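Local coordinates for putative oxygenase (Streptomyces coelicolor, PDB 2OG5), which hydroxylates L-asparagine at the beta carbon, using iron(II), 2-oxoglutarate and dioxygen, to supply (2S,3S)-3-hydroxyasparagine for a calcium-dependent lipopeptide antibiotic, at residues 206-211 / 291-296; 177-182 / 309-314; 74-79 / 134-139; 46-51 / 78-83; 225-230 / 250-255. All coordinates share one frame; numbering follows the deposited sequence. Where two conformers were deposited one is given.

From the N terminus, interaction 4 comes first, closing a short helical loop by packing helix 42-58 on the turn before helix 81-92. Interaction 3 begins on that same turn, sharing Ala78 and Trp79, and reaches on to helix 128-140, so the two form one helical block. The other three are nested. Interaction 2 closes the widest loop, from 177-182 to 309-314, and holds the metal; interaction 1 lies inside it, and interaction 5 inside interaction 1. Interactions 1 and 2 belong to one four-stranded sheet, in which strands 207-211 and 309-313 are neighbours. Interaction 5 pins a helix end to a hairpin, about 42 Å from interaction 4 between centres.

Interaction 1. Residues 206-211 / 291-296; sequences GLRTAC and AVTHRL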
# COMPACT_ATOMS: atom_id res chain seq x y z
N GLY A 206 3.77 14.37 1.10
CA GLY A 206 3.17 13.79 -0.09
C GLY A 206 3.64 12.36 -0.29
O GLY A 206 4.79 12.03 -0.02
N LEU A 207 2.72 11.52 -0.75
CA LEU A 207 3.04 10.17 -1.18
C LEU A 207 3.80 10.28 -2.48
O LEU A 207 3.40 11.01 -3.38
CB LEU A 207 1.76 9.38 -1.42
CG LEU A 207 1.88 7.98 -2.03
CD1 LEU A 207 2.56 7.02 -1.09
CD2 LEU A 207 0.49 7.49 -2.42
N ARG A 208 4.89 9.52 -2.60
CA ARG A 208 5.64 9.45 -3.85
C ARG A 208 5.58 8.03 -4.39
O ARG A 208 5.83 7.08 -3.64
CB ARG A 208 7.10 9.86 -3.65
CG ARG A 208 7.30 11.27 -3.07
CD ARG A 208 8.72 11.75 -3.33
NE ARG A 208 8.91 12.22 -4.70
CZ ARG A 208 10.08 12.27 -5.34
NH1 ARG A 208 11.20 11.87 -4.75
NH2 ARG A 208 10.14 12.73 -6.57
N THR A 209 5.23 7.88 -5.67
CA THR A 209 5.23 6.56 -6.32
C THR A 209 6.09 6.60 -7.58
O THR A 209 6.02 7.56 -8.33
CB THR A 209 3.79 6.09 -6.65
OG1 THR A 209 3.18 6.99 -7.57
CG2 THR A 209 2.95 5.99 -5.38
N ALA A 210 6.91 5.57 -7.79
CA ALA A 210 7.74 5.50 -9.00
C ALA A 210 7.70 4.10 -9.59
O ALA A 210 7.94 3.11 -8.90
CB ALA A 210 9.17 5.88 -8.68
N CYS A 211 7.40 4.02 -10.89
CA CYS A 211 7.17 2.74 -11.55
C CYS A 211 8.36 2.35 -12.39
O CYS A 211 8.92 3.18 -13.12
CB CYS A 211 5.91 2.85 -12.42
SG CYS A 211 5.35 1.31 -13.17
N ALA A 291 9.09 10.06 -10.31
CA ALA A 291 8.07 9.79 -9.30
C ALA A 291 6.92 10.78 -9.41
O ALA A 291 7.15 11.98 -9.68
CB ALA A 291 8.67 9.85 -7.91
N VAL A 292 5.70 10.29 -9.19
CA VAL A 292 4.53 11.13 -9.07
C VAL A 292 4.36 11.40 -7.58
O VAL A 292 4.45 10.47 -6.77
CB VAL A 292 3.26 10.44 -9.65
CG1 VAL A 292 2.02 11.32 -9.45
CG2 VAL A 292 3.45 10.10 -11.12
N THR A 293 4.16 12.66 -7.21
CA THR A 293 3.96 13.03 -5.83
C THR A 293 2.55 13.52 -5.65
O THR A 293 2.11 14.41 -6.38
CB THR A 293 4.96 14.12 -5.38
OG1 THR A 293 6.30 13.66 -5.62
CG2 THR A 293 4.81 14.45 -3.90
N HIS A 294 1.87 12.92 -4.66
CA HIS A 294 0.45 13.10 -4.36
C HIS A 294 0.26 13.60 -2.90
O HIS A 294 0.66 12.88 -1.98
CB HIS A 294 -0.31 11.74 -4.45
CG HIS A 294 0.21 10.76 -5.48
ND1 HIS A 294 -0.49 10.45 -6.63
CD2 HIS A 294 1.30 9.96 -5.48
CE1 HIS A 294 0.18 9.54 -7.32
NE2 HIS A 294 1.26 9.22 -6.64
N ARG A 295 -0.35 14.77 -2.66
CA ARG A 295 -0.82 15.07 -1.32
C ARG A 295 -2.26 14.56 -1.24
O ARG A 295 -3.16 15.13 -1.86
CB ARG A 295 -0.78 16.56 -1.02
CG ARG A 295 -1.29 16.88 0.36
CD ARG A 295 -1.16 18.35 0.66
NE ARG A 295 -1.83 18.69 1.90
CZ ARG A 295 -3.04 19.25 1.98
NH1 ARG A 295 -3.74 19.55 0.89
NH2 ARG A 295 -3.54 19.52 3.16
N LEU A 296 -2.47 13.49 -0.49
CA LEU A 296 -3.79 12.89 -0.43
C LEU A 296 -4.75 13.75 0.39
O LEU A 296 -4.35 14.40 1.36
CB LEU A 296 -3.68 11.48 0.18
CG LEU A 296 -2.92 10.47 -0.69
CD1 LEU A 296 -2.56 9.22 0.14
CD2 LEU A 296 -3.74 10.11 -1.92
O HOH W 1 7.58 13.93 -7.88
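Thr293 OG1 is gripped by Arg208 NE, which donates to it over 3.1 Å at 157° and nearly in the guanidinium plane, and by a water 2.6 Å away. The same water donates to Ala291 O and accepts from Arg208 NH2 at 3.1 Å, tying the guanidinium edge to two residues of 291-296. A bend at chi3 (78°) folds the arginine back over its partner strand, where Ala291 CB packs on one guanidinium face, 3.5 Å from NH2; NH1 makes a salt bridge with Asp288 OD1.

Beneath, the strands run antiparallel. Leu207 and His294 form one hydrogen-bonded pair, with His294 N 2.8 Å from Leu207 O, and Thr209 and Val292 the next. Arg208 and Thr293 are the non-hydrogen-bonded pair between them. On the other face, in one of two conformers of His294, NE2 and Thr209 OG1 share a 3.1 Å hydrogen bond near the ring plane, and either could be the donor.

Edge strand 292-294 of the jelly-roll sheet is thus held by its backbone and by the Arg208-Thr293 bond, and in this conformer also by Thr209-His294; the water network is consistent with a firmly fixed guanidinium.

Interaction 2. Residues 177-182 / 309-314; sequences TFHNEN and TVHGRT. With NA (sodium ion), chain B.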
# COMPACT_ATOMS: atom_id res chain seq x y z
N THR A 177 12.26 6.56 2.34
CA THR A 177 12.97 6.18 1.11
C THR A 177 12.16 5.17 0.29
O THR A 177 11.45 4.33 0.85
CB THR A 177 14.40 5.64 1.41
OG1 THR A 177 14.93 4.96 0.27
CG2 THR A 177 14.41 4.68 2.57
N PHE A 178 12.30 5.24 -1.04
CA PHE A 178 11.56 4.38 -1.96
C PHE A 178 11.75 2.90 -1.67
O PHE A 178 12.88 2.44 -1.46
CB PHE A 178 11.98 4.64 -3.41
CG PHE A 178 11.45 5.92 -3.98
CD1 PHE A 178 10.09 6.11 -4.19
CD2 PHE A 178 12.33 6.94 -4.34
CE1 PHE A 178 9.61 7.31 -4.72
CE2 PHE A 178 11.85 8.14 -4.88
CZ PHE A 178 10.50 8.31 -5.07
N HIS A 179 10.64 2.16 -1.70
CA HIS A 179 10.67 0.73 -1.48
C HIS A 179 9.41 0.06 -2.01
O HIS A 179 8.35 0.68 -2.10
CB HIS A 179 10.79 0.42 0.02
CG HIS A 179 9.65 0.92 0.84
ND1 HIS A 179 9.50 2.25 1.20
CD2 HIS A 179 8.57 0.28 1.36
CE1 HIS A 179 8.39 2.39 1.90
NE2 HIS A 179 7.81 1.21 2.01
N ASN A 180 9.55 -1.21 -2.37
CA ASN A 180 8.41 -2.11 -2.47
C ASN A 180 8.04 -2.51 -1.04
O ASN A 180 8.92 -2.72 -0.21
CB ASN A 180 8.75 -3.38 -3.26
CG ASN A 180 9.06 -3.09 -4.72
OD1 ASN A 180 10.19 -3.28 -5.17
ND2 ASN A 180 8.06 -2.65 -5.48
N GLU A 181 6.74 -2.56 -0.76
CA GLU A 181 6.27 -2.97 0.56
C GLU A 181 6.70 -4.40 0.85
O GLU A 181 6.45 -5.30 0.06
CB GLU A 181 4.74 -2.87 0.63
CG GLU A 181 4.19 -2.94 2.04
CD GLU A 181 4.56 -1.74 2.86
OE1 GLU A 181 4.86 -0.67 2.28
OE2 GLU A 181 4.60 -1.86 4.11
N ASN A 182 7.34 -4.59 2.00
CA ASN A 182 7.78 -5.90 2.48
C ASN A 182 8.55 -6.65 1.40
O ASN A 182 8.29 -7.82 1.15
CB ASN A 182 6.59 -6.73 3.02
CG ASN A 182 5.89 -6.06 4.21
OD1 ASN A 182 4.72 -6.36 4.51
ND2 ASN A 182 6.59 -5.15 4.87
N THR A 309 5.84 -0.94 -8.81
CA THR A 309 5.94 0.43 -8.33
C THR A 309 6.43 0.46 -6.90
O THR A 309 5.89 -0.25 -6.04
CB THR A 309 4.56 1.12 -8.45
OG1 THR A 309 4.21 1.14 -9.83
CG2 THR A 309 4.56 2.56 -7.92
N VAL A 310 7.46 1.27 -6.66
CA VAL A 310 7.95 1.58 -5.32
C VAL A 310 7.28 2.84 -4.81
O VAL A 310 6.78 3.65 -5.59
CB VAL A 310 9.48 1.77 -5.30
CG1 VAL A 310 10.20 0.47 -5.71
CG2 VAL A 310 9.93 2.92 -6.23
N HIS A 311 7.25 3.00 -3.49
CA HIS A 311 6.70 4.23 -2.92
C HIS A 311 7.55 4.74 -1.79
O HIS A 311 8.36 4.02 -1.19
CB HIS A 311 5.25 4.03 -2.47
CG HIS A 311 5.09 3.14 -1.29
ND1 HIS A 311 5.07 1.76 -1.38
CD2 HIS A 311 4.95 3.42 0.03
CE1 HIS A 311 4.92 1.24 -0.18
NE2 HIS A 311 4.85 2.22 0.70
N GLY A 312 7.37 6.03 -1.52
CA GLY A 312 8.03 6.74 -0.44
C GLY A 312 7.16 7.91 -0.02
O GLY A 312 5.99 7.99 -0.36
N ARG A 313 7.74 8.80 0.77
CA ARG A 313 6.99 9.91 1.32
C ARG A 313 7.94 11.03 1.66
O ARG A 313 9.03 10.79 2.19
CB ARG A 313 6.25 9.50 2.59
CG ARG A 313 5.10 10.45 2.91
CD ARG A 313 5.01 10.87 4.37
NE ARG A 313 5.42 9.81 5.28
CZ ARG A 313 6.58 9.77 5.94
NH1 ARG A 313 7.49 10.75 5.82
NH2 ARG A 313 6.85 8.73 6.72
N THR A 314 7.52 12.27 1.40
CA THR A 314 8.34 13.42 1.77
C THR A 314 8.35 13.65 3.28
O THR A 314 7.48 13.16 4.01
CB THR A 314 7.82 14.70 1.10
OG1 THR A 314 6.47 14.92 1.51
CG2 THR A 314 7.87 14.57 -0.41
NA NA B . 5.42 1.24 2.47
O HOH W 2 5.86 0.62 4.27
O HOH W 3 5.24 3.00 3.49
O HOH W 4 3.02 1.81 3.10
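His179 NE2, at 2.4 Å, and His311 NE2, at 2.1 Å, bind a sodium ion together with Glu181 OE1, at 2.0 Å. This is the facial triad of two histidines and one carboxylate of the jelly-roll iron(II)/2-oxoglutarate oxygenases, with sodium in the place of iron. The three protein ligands share one face of a distorted octahedron, and three waters fill the other, one roughly across from each ligand.

His179 ND1 donates to Thr177 O over 2.9 Å in a nearly straight bond (169°) lying in the ring plane, which fixes the rotation of the imidazole. Both histidines place CG between backbone N and carbonyl carbon (chi1 62° and 69°), raising their rings from the same face of the sheet to the metal. The Glu181 carboxylate lies almost coplanar with the His311 ring, meeting its edge at CE1.

Beneath the metal, His179 and His311 form an antiparallel hydrogen-bonded pair, His311 N giving a 2.9 Å bond to His179 O. The pairing spaces two ligands that are far apart in sequence. On the other face Val310 wedges between Phe178 and Asn180, whose OD1 accepts from Val264 N: CG1 packs against the amide, and CG2 sits 3.8 Å from Phe178 CD1.

Interaction 3. Residues 74-79 / 134-139; sequences NAWHAW and LMTACG
Trp76 lays its indole against helix 128-140 where Gly139 has no side chain. Gly139 CA sits 3.5 Å from the centroid of the five-membered ring, 17° off its normal, a CH-pi contact over the face. The benzo side runs along the helix, bringing CE3 to 3.4 Å from Met135 O and CZ3 to 3.8 Å from Thr136 CA. With CG anti to the backbone N (chi1 167°), the indole is carried onto the backbone of helix 128-140.

Met135 is the bump from the opposing helix. Its sulfur fits between Ala75 CB, at 3.5 Å, and the edge of Trp79, whose NE1 points almost straight at SD (3.4 Å, 171°) in a weak hydrogen bond and a Met-aromatic contact. The turn at chi3 carries the CE methyl along the rim of the same indole, 4.0 Å from CZ2. Thr136 OG1, bonded back to Val132 O, comes 3.7 Å from Trp79 CH2. A water bridges His77 NE2 and Cys138 O.

The contact joins the end of helix 66-76 and the following type I turn to helix 128-140. Helix 42-58 adds Ile51 and Leu55 against Met135, and Pro143 of strand 142-146 lies beside Cys138.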
# COMPACT_ATOMS: atom_id res chain seq x y z
N ASN A 74 -19.18 -9.56 -0.07
CA ASN A 74 -20.54 -9.47 -0.60
C ASN A 74 -20.95 -8.03 -0.91
O ASN A 74 -21.58 -7.75 -1.93
CB ASN A 74 -21.52 -10.12 0.36
CG ASN A 74 -21.39 -11.65 0.38
OD1 ASN A 74 -21.49 -12.28 1.44
ND2 ASN A 74 -21.16 -12.24 -0.79
N ALA A 75 -20.58 -7.10 -0.03
CA ALA A 75 -20.93 -5.69 -0.22
C ALA A 75 -20.18 -5.08 -1.40
O ALA A 75 -20.72 -4.22 -2.10
CB ALA A 75 -20.66 -4.90 1.07
N TRP A 76 -18.95 -5.52 -1.65
CA TRP A 76 -18.22 -5.05 -2.83
C TRP A 76 -19.06 -5.22 -4.10
O TRP A 76 -19.09 -4.36 -4.97
CB TRP A 76 -16.89 -5.79 -2.98
CG TRP A 76 -16.28 -5.55 -4.30
CD1 TRP A 76 -16.26 -6.40 -5.36
CD2 TRP A 76 -15.63 -4.35 -4.74
NE1 TRP A 76 -15.64 -5.82 -6.43
CE2 TRP A 76 -15.24 -4.56 -6.08
CE3 TRP A 76 -15.35 -3.12 -4.14
CZ2 TRP A 76 -14.56 -3.58 -6.81
CZ3 TRP A 76 -14.68 -2.16 -4.87
CH2 TRP A 76 -14.30 -2.39 -6.19
N HIS A 77 -19.75 -6.35 -4.20
CA HIS A 77 -20.50 -6.64 -5.41
C HIS A 77 -21.76 -5.82 -5.59
O HIS A 77 -22.37 -5.86 -6.66
CB HIS A 77 -20.74 -8.15 -5.51
CG HIS A 77 -19.49 -8.89 -5.84
ND1 HIS A 77 -18.91 -8.81 -7.09
CD2 HIS A 77 -18.65 -9.62 -5.08
CE1 HIS A 77 -17.78 -9.50 -7.09
NE2 HIS A 77 -17.60 -10.00 -5.88
N ALA A 78 -22.13 -5.05 -4.56
CA ALA A 78 -23.19 -4.03 -4.68
C ALA A 78 -22.69 -2.69 -5.25
O ALA A 78 -23.50 -1.83 -5.58
CB ALA A 78 -23.85 -3.79 -3.32
N TRP A 79 -21.37 -2.49 -5.33
CA TRP A 79 -20.82 -1.23 -5.87
C TRP A 79 -21.29 -1.00 -7.31
O TRP A 79 -21.58 -1.96 -8.03
CB TRP A 79 -19.29 -1.21 -5.87
CG TRP A 79 -18.63 -0.96 -4.56
CD1 TRP A 79 -18.96 -1.50 -3.36
CD2 TRP A 79 -17.47 -0.14 -4.33
NE1 TRP A 79 -18.08 -1.06 -2.38
CE2 TRP A 79 -17.16 -0.23 -2.96
CE3 TRP A 79 -16.66 0.65 -5.15
CZ2 TRP A 79 -16.07 0.45 -2.38
CZ3 TRP A 79 -15.58 1.33 -4.59
CH2 TRP A 79 -15.30 1.22 -3.22
N LEU A 134 -11.73 -2.82 3.03
CA LEU A 134 -11.86 -4.27 2.93
C LEU A 134 -12.76 -4.67 1.76
O LEU A 134 -12.54 -5.71 1.12
CB LEU A 134 -12.30 -4.89 4.27
CG LEU A 134 -11.25 -4.77 5.39
CD1 LEU A 134 -11.69 -5.50 6.66
CD2 LEU A 134 -9.89 -5.28 4.96
N MET A 135 -13.75 -3.84 1.43
CA MET A 135 -14.56 -4.09 0.22
C MET A 135 -13.66 -4.04 -1.02
O MET A 135 -13.67 -4.96 -1.84
CB MET A 135 -15.71 -3.09 0.08
CG MET A 135 -16.84 -3.32 1.05
SD MET A 135 -18.29 -2.28 0.77
CE MET A 135 -17.65 -0.65 1.18
N THR A 136 -12.84 -3.00 -1.13
CA THR A 136 -11.97 -2.86 -2.30
C THR A 136 -10.95 -4.00 -2.37
O THR A 136 -10.66 -4.51 -3.45
CB THR A 136 -11.24 -1.51 -2.32
OG1 THR A 136 -12.20 -0.46 -2.16
CG2 THR A 136 -10.48 -1.32 -3.63
N ALA A 137 -10.40 -4.40 -1.22
CA ALA A 137 -9.46 -5.51 -1.19
C ALA A 137 -10.08 -6.78 -1.75
O ALA A 137 -9.45 -7.52 -2.50
CB ALA A 137 -8.96 -5.75 0.24
N CYS A 138 -11.34 -7.03 -1.37
CA CYS A 138 -12.04 -8.21 -1.86
C CYS A 138 -12.39 -8.13 -3.35
O CYS A 138 -12.62 -9.17 -3.99
CB CYS A 138 -13.31 -8.45 -1.04
SG CYS A 138 -13.01 -9.02 0.63
N GLY A 139 -12.48 -6.92 -3.90
CA GLY A 139 -12.64 -6.73 -5.33
C GLY A 139 -11.39 -7.00 -6.15
O GLY A 139 -11.47 -7.53 -7.27
O HOH W 5 -14.80 -10.33 -5.58

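Interaction 4. Residues 46-51 / 78-83; sequences ELVEEI and AWPATL
Trp79 presents one face of its indole to Val48 and the opposite face to Trp76. Both valine methyls ride over that first face: CG1 lies 4.0 Å from the centroid of the six-membered ring, 20° off its normal, a CH-pi contact, while CG2 stands farther toward the rim, 3.9 Å from CE3. With CG1 anti to the backbone N (chi1 174°), CG1 points over the six-membered ring, and CG2, also above the indole, reaches Leu83 CD1 at 3.8 Å and Pro80 CD. Ile51 comes to the pyrrole end obliquely, its CD1 4.1 Å from Trp79 CD1.

The puckered ring of Pro80 packs beside Val48 and Leu47, Leu47 CD2 meeting its CD tip to tip at 3.7 Å. Toward the other end of the contact, Ile51 CD1 reaches the backbone of Ala78, 3.4 Å from its O, and the Ala78 methyl at 3.8 Å. The side chains that meet are apolar, and the two segments share no hydrogen bond; nearby, Thr82 OG1 bonds to Asp44 OD2 and the Trp79 carbonyl accepts from Arg84 NE.

Pro80 occupies the N-cap position of helix 81-92. A turn between two successive helices, 66-76 and 81-92, thus lodges against an earlier helix through aliphatic side chains and one buried tryptophan: helix-against-turn packing in the N-terminal helical part of the chain, away from the active site.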
# COMPACT_ATOMS: atom_id res chain seq x y z
N GLU A 46 -22.70 8.49 -3.56
CA GLU A 46 -23.81 8.26 -2.64
C GLU A 46 -24.10 6.77 -2.43
O GLU A 46 -24.39 6.33 -1.31
CB GLU A 46 -25.06 8.98 -3.13
CG GLU A 46 -24.96 10.48 -3.00
CD GLU A 46 -26.14 11.23 -3.60
OE1 GLU A 46 -26.98 10.60 -4.29
OE2 GLU A 46 -26.24 12.45 -3.38
N LEU A 47 -24.01 5.99 -3.50
CA LEU A 47 -24.27 4.55 -3.41
C LEU A 47 -23.19 3.85 -2.58
O LEU A 47 -23.51 3.06 -1.69
CB LEU A 47 -24.34 3.93 -4.81
CG LEU A 47 -24.50 2.41 -4.88
CD1 LEU A 47 -25.65 1.91 -4.00
CD2 LEU A 47 -24.69 1.95 -6.33
N VAL A 48 -21.93 4.17 -2.84
CA VAL A 48 -20.83 3.57 -2.07
C VAL A 48 -20.93 3.98 -0.60
O VAL A 48 -20.71 3.16 0.29
CB VAL A 48 -19.45 3.94 -2.66
CG1 VAL A 48 -18.31 3.43 -1.77
CG2 VAL A 48 -19.30 3.37 -4.07
N GLU A 49 -21.32 5.23 -0.34
CA GLU A 49 -21.53 5.70 1.04
C GLU A 49 -22.61 4.86 1.74
O GLU A 49 -22.43 4.44 2.87
CB GLU A 49 -21.91 7.18 1.04
CG GLU A 49 -22.12 7.77 2.43
CD GLU A 49 -22.56 9.22 2.39
OE1 GLU A 49 -23.44 9.56 1.57
OE2 GLU A 49 -22.04 10.01 3.20
N GLU A 50 -23.73 4.63 1.05
CA GLU A 50 -24.81 3.81 1.60
C GLU A 50 -24.33 2.40 1.90
O GLU A 50 -24.61 1.85 2.96
CB GLU A 50 -25.98 3.74 0.61
CG GLU A 50 -27.20 2.96 1.11
CD GLU A 50 -28.33 2.86 0.08
OE1 GLU A 50 -28.10 3.15 -1.12
OE2 GLU A 50 -29.46 2.48 0.47
N ILE A 51 -23.61 1.81 0.96
CA ILE A 51 -23.10 0.46 1.10
C ILE A 51 -22.09 0.37 2.26
O ILE A 51 -22.15 -0.56 3.07
CB ILE A 51 -22.42 -0.03 -0.21
CG1 ILE A 51 -23.45 -0.16 -1.34
CG2 ILE A 51 -21.75 -1.38 0.01
CD1 ILE A 51 -22.82 -0.18 -2.73
N ALA A 78 -22.13 -5.05 -4.56
CA ALA A 78 -23.19 -4.03 -4.68
C ALA A 78 -22.69 -2.69 -5.25
O ALA A 78 -23.50 -1.83 -5.58
CB ALA A 78 -23.85 -3.79 -3.32
N TRP A 79 -21.37 -2.49 -5.33
CA TRP A 79 -20.82 -1.23 -5.87
C TRP A 79 -21.29 -1.00 -7.31
O TRP A 79 -21.58 -1.96 -8.03
CB TRP A 79 -19.29 -1.21 -5.87
CG TRP A 79 -18.63 -0.96 -4.56
CD1 TRP A 79 -18.96 -1.50 -3.36
CD2 TRP A 79 -17.47 -0.14 -4.33
NE1 TRP A 79 -18.08 -1.06 -2.38
CE2 TRP A 79 -17.16 -0.23 -2.96
CE3 TRP A 79 -16.66 0.65 -5.15
CZ2 TRP A 79 -16.07 0.45 -2.38
CZ3 TRP A 79 -15.58 1.33 -4.59
CH2 TRP A 79 -15.30 1.22 -3.22
N PRO A 80 -21.34 0.27 -7.74
CA PRO A 80 -21.66 0.53 -9.14
C PRO A 80 -20.72 -0.17 -10.12
O PRO A 80 -19.52 -0.25 -9.88
CB PRO A 80 -21.49 2.05 -9.28
CG PRO A 80 -20.98 2.55 -8.02
CD PRO A 80 -21.12 1.50 -6.97
N ALA A 81 -21.29 -0.66 -11.21
CA ALA A 81 -20.52 -1.37 -12.23
C ALA A 81 -19.38 -0.54 -12.79
O ALA A 81 -18.34 -1.08 -13.14
CB ALA A 81 -21.43 -1.84 -13.36
N THR A 82 -19.58 0.78 -12.89
CA THR A 82 -18.54 1.68 -13.40
C THR A 82 -17.24 1.52 -12.61
O THR A 82 -16.16 1.37 -13.20
CB THR A 82 -18.99 3.15 -13.29
OG1 THR A 82 -19.54 3.38 -12.00
CG2 THR A 82 -20.04 3.45 -14.34
N LEU A 83 -17.34 1.53 -11.29
CA LEU A 83 -16.17 1.46 -10.42
C LEU A 83 -15.58 0.05 -10.41
O LEU A 83 -14.37 -0.12 -10.36
CB LEU A 83 -16.53 1.89 -8.99
CG LEU A 83 -16.97 3.35 -8.85
CD1 LEU A 83 -17.44 3.65 -7.42
CD2 LEU A 83 -15.82 4.29 -9.23

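Interaction 5. Residues 225-230 / 250-255; sequences DALWAP and APVLLG
Leu253 lies squarely on the indole of Trp228: its CB stands 3.6 Å from the centroid of the six-membered ring, 8° off the normal, and CD1 reaches on to NE1 at 3.4 Å. The two side chains cross at about a right angle, CB over the six-membered ring and CD1 nearer the pyrrole nitrogen. Trp228 starts away from 250-255 and swings back, CG anti to the carbonyl carbon (chi1 -76°), to receive it. Behind Leu253, Leu227 closes the apolar centre, with CB 3.7 Å from Leu253 CD1 and CD2 3.9 Å from Val252 CB.

Pro251 CB rests 3.5 Å from Trp228 O, and Pro230 packs beside Ala250. The polar edge converges on Leu227 O, which takes two backbone donors. Val252 N gives a 3.0 Å bond in the carbonyl plane, while Leu253 N, at 3.1 Å, points straight at the oxygen (176°) but from above that plane. Both tie the C-terminal end of helix 221-227 to the start of strand 253-255.

That strand pairs with strand 260-262, whose Pro260 touches both Trp228 and Leu253, and Arg257 makes a cation-pi contact with the indole. Phe232 of strand 232-233 and Ala279 of helix 274-290 pack against Leu227.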
# COMPACT_ATOMS: atom_id res chain seq x y z
N ASP A 225 21.89 -4.62 -16.68
CA ASP A 225 22.56 -5.91 -16.48
C ASP A 225 22.78 -6.23 -15.00
O ASP A 225 22.54 -7.36 -14.56
CB ASP A 225 23.91 -5.94 -17.22
CG ASP A 225 23.76 -6.10 -18.73
OD1 ASP A 225 22.65 -6.40 -19.22
OD2 ASP A 225 24.79 -5.93 -19.43
N ALA A 226 23.22 -5.24 -14.23
CA ALA A 226 23.43 -5.43 -12.79
C ALA A 226 22.13 -5.81 -12.06
O ALA A 226 22.12 -6.70 -11.22
CB ALA A 226 24.05 -4.18 -12.16
N LEU A 227 21.02 -5.15 -12.41
CA LEU A 227 19.76 -5.33 -11.69
C LEU A 227 19.14 -6.71 -11.93
O LEU A 227 18.37 -7.20 -11.10
CB LEU A 227 18.76 -4.22 -12.05
CG LEU A 227 19.13 -2.81 -11.56
CD1 LEU A 227 18.22 -1.76 -12.18
CD2 LEU A 227 19.11 -2.73 -10.03
N TRP A 228 19.50 -7.35 -13.05
CA TRP A 228 19.09 -8.73 -13.34
C TRP A 228 19.96 -9.80 -12.67
O TRP A 228 19.61 -10.98 -12.69
CB TRP A 228 19.07 -8.98 -14.86
CG TRP A 228 17.90 -8.38 -15.56
CD1 TRP A 228 17.91 -7.27 -16.35
CD2 TRP A 228 16.54 -8.84 -15.53
NE1 TRP A 228 16.65 -7.01 -16.82
CE2 TRP A 228 15.78 -7.96 -16.33
CE3 TRP A 228 15.89 -9.90 -14.90
CZ2 TRP A 228 14.41 -8.11 -16.52
CZ3 TRP A 228 14.54 -10.06 -15.09
CH2 TRP A 228 13.81 -9.16 -15.89
N ALA A 229 21.09 -9.39 -12.09
CA ALA A 229 22.03 -10.33 -11.48
C ALA A 229 21.68 -10.56 -10.01
O ALA A 229 21.17 -9.66 -9.34
CB ALA A 229 23.46 -9.81 -11.62
N PRO A 230 21.97 -11.77 -9.49
CA PRO A 230 21.67 -12.08 -8.09
C PRO A 230 22.69 -11.46 -7.13
O PRO A 230 23.44 -12.18 -6.47
CB PRO A 230 21.73 -13.61 -8.06
CG PRO A 230 22.74 -13.94 -9.09
CD PRO A 230 22.56 -12.93 -10.19
N ALA A 250 19.80 -12.02 -4.45
CA ALA A 250 18.83 -12.21 -5.53
C ALA A 250 18.77 -10.97 -6.40
O ALA A 250 19.25 -9.91 -5.98
CB ALA A 250 17.46 -12.52 -4.95
N PRO A 251 18.19 -11.07 -7.61
CA PRO A 251 18.04 -9.91 -8.47
C PRO A 251 16.99 -8.92 -7.98
O PRO A 251 16.11 -9.28 -7.20
CB PRO A 251 17.59 -10.51 -9.81
CG PRO A 251 17.88 -11.97 -9.71
CD PRO A 251 17.69 -12.29 -8.26
N VAL A 252 17.10 -7.69 -8.48
CA VAL A 252 16.09 -6.67 -8.26
C VAL A 252 14.99 -6.80 -9.32
O VAL A 252 13.81 -6.71 -8.99
CB VAL A 252 16.70 -5.26 -8.28
CG1 VAL A 252 15.64 -4.18 -8.49
CG2 VAL A 252 17.47 -5.01 -6.98
N LEU A 253 15.36 -7.03 -10.57
CA LEU A 253 14.39 -7.19 -11.65
C LEU A 253 13.98 -8.65 -11.79
O LEU A 253 14.81 -9.54 -11.65
CB LEU A 253 14.94 -6.65 -12.98
CG LEU A 253 15.19 -5.14 -13.04
CD1 LEU A 253 15.89 -4.75 -14.34
CD2 LEU A 253 13.90 -4.33 -12.87
N LEU A 254 12.70 -8.86 -12.07
CA LEU A 254 12.07 -10.18 -12.12
C LEU A 254 11.16 -10.30 -13.33
O LEU A 254 10.52 -9.33 -13.73
CB LEU A 254 11.21 -10.42 -10.86
CG LEU A 254 11.89 -10.26 -9.50
CD1 LEU A 254 10.87 -10.11 -8.39
CD2 LEU A 254 12.82 -11.44 -9.26
N GLY A 255 11.10 -11.49 -13.92
CA GLY A 255 10.12 -11.76 -14.97
C GLY A 255 10.54 -11.35 -16.38
O GLY A 255 11.64 -11.66 -16.83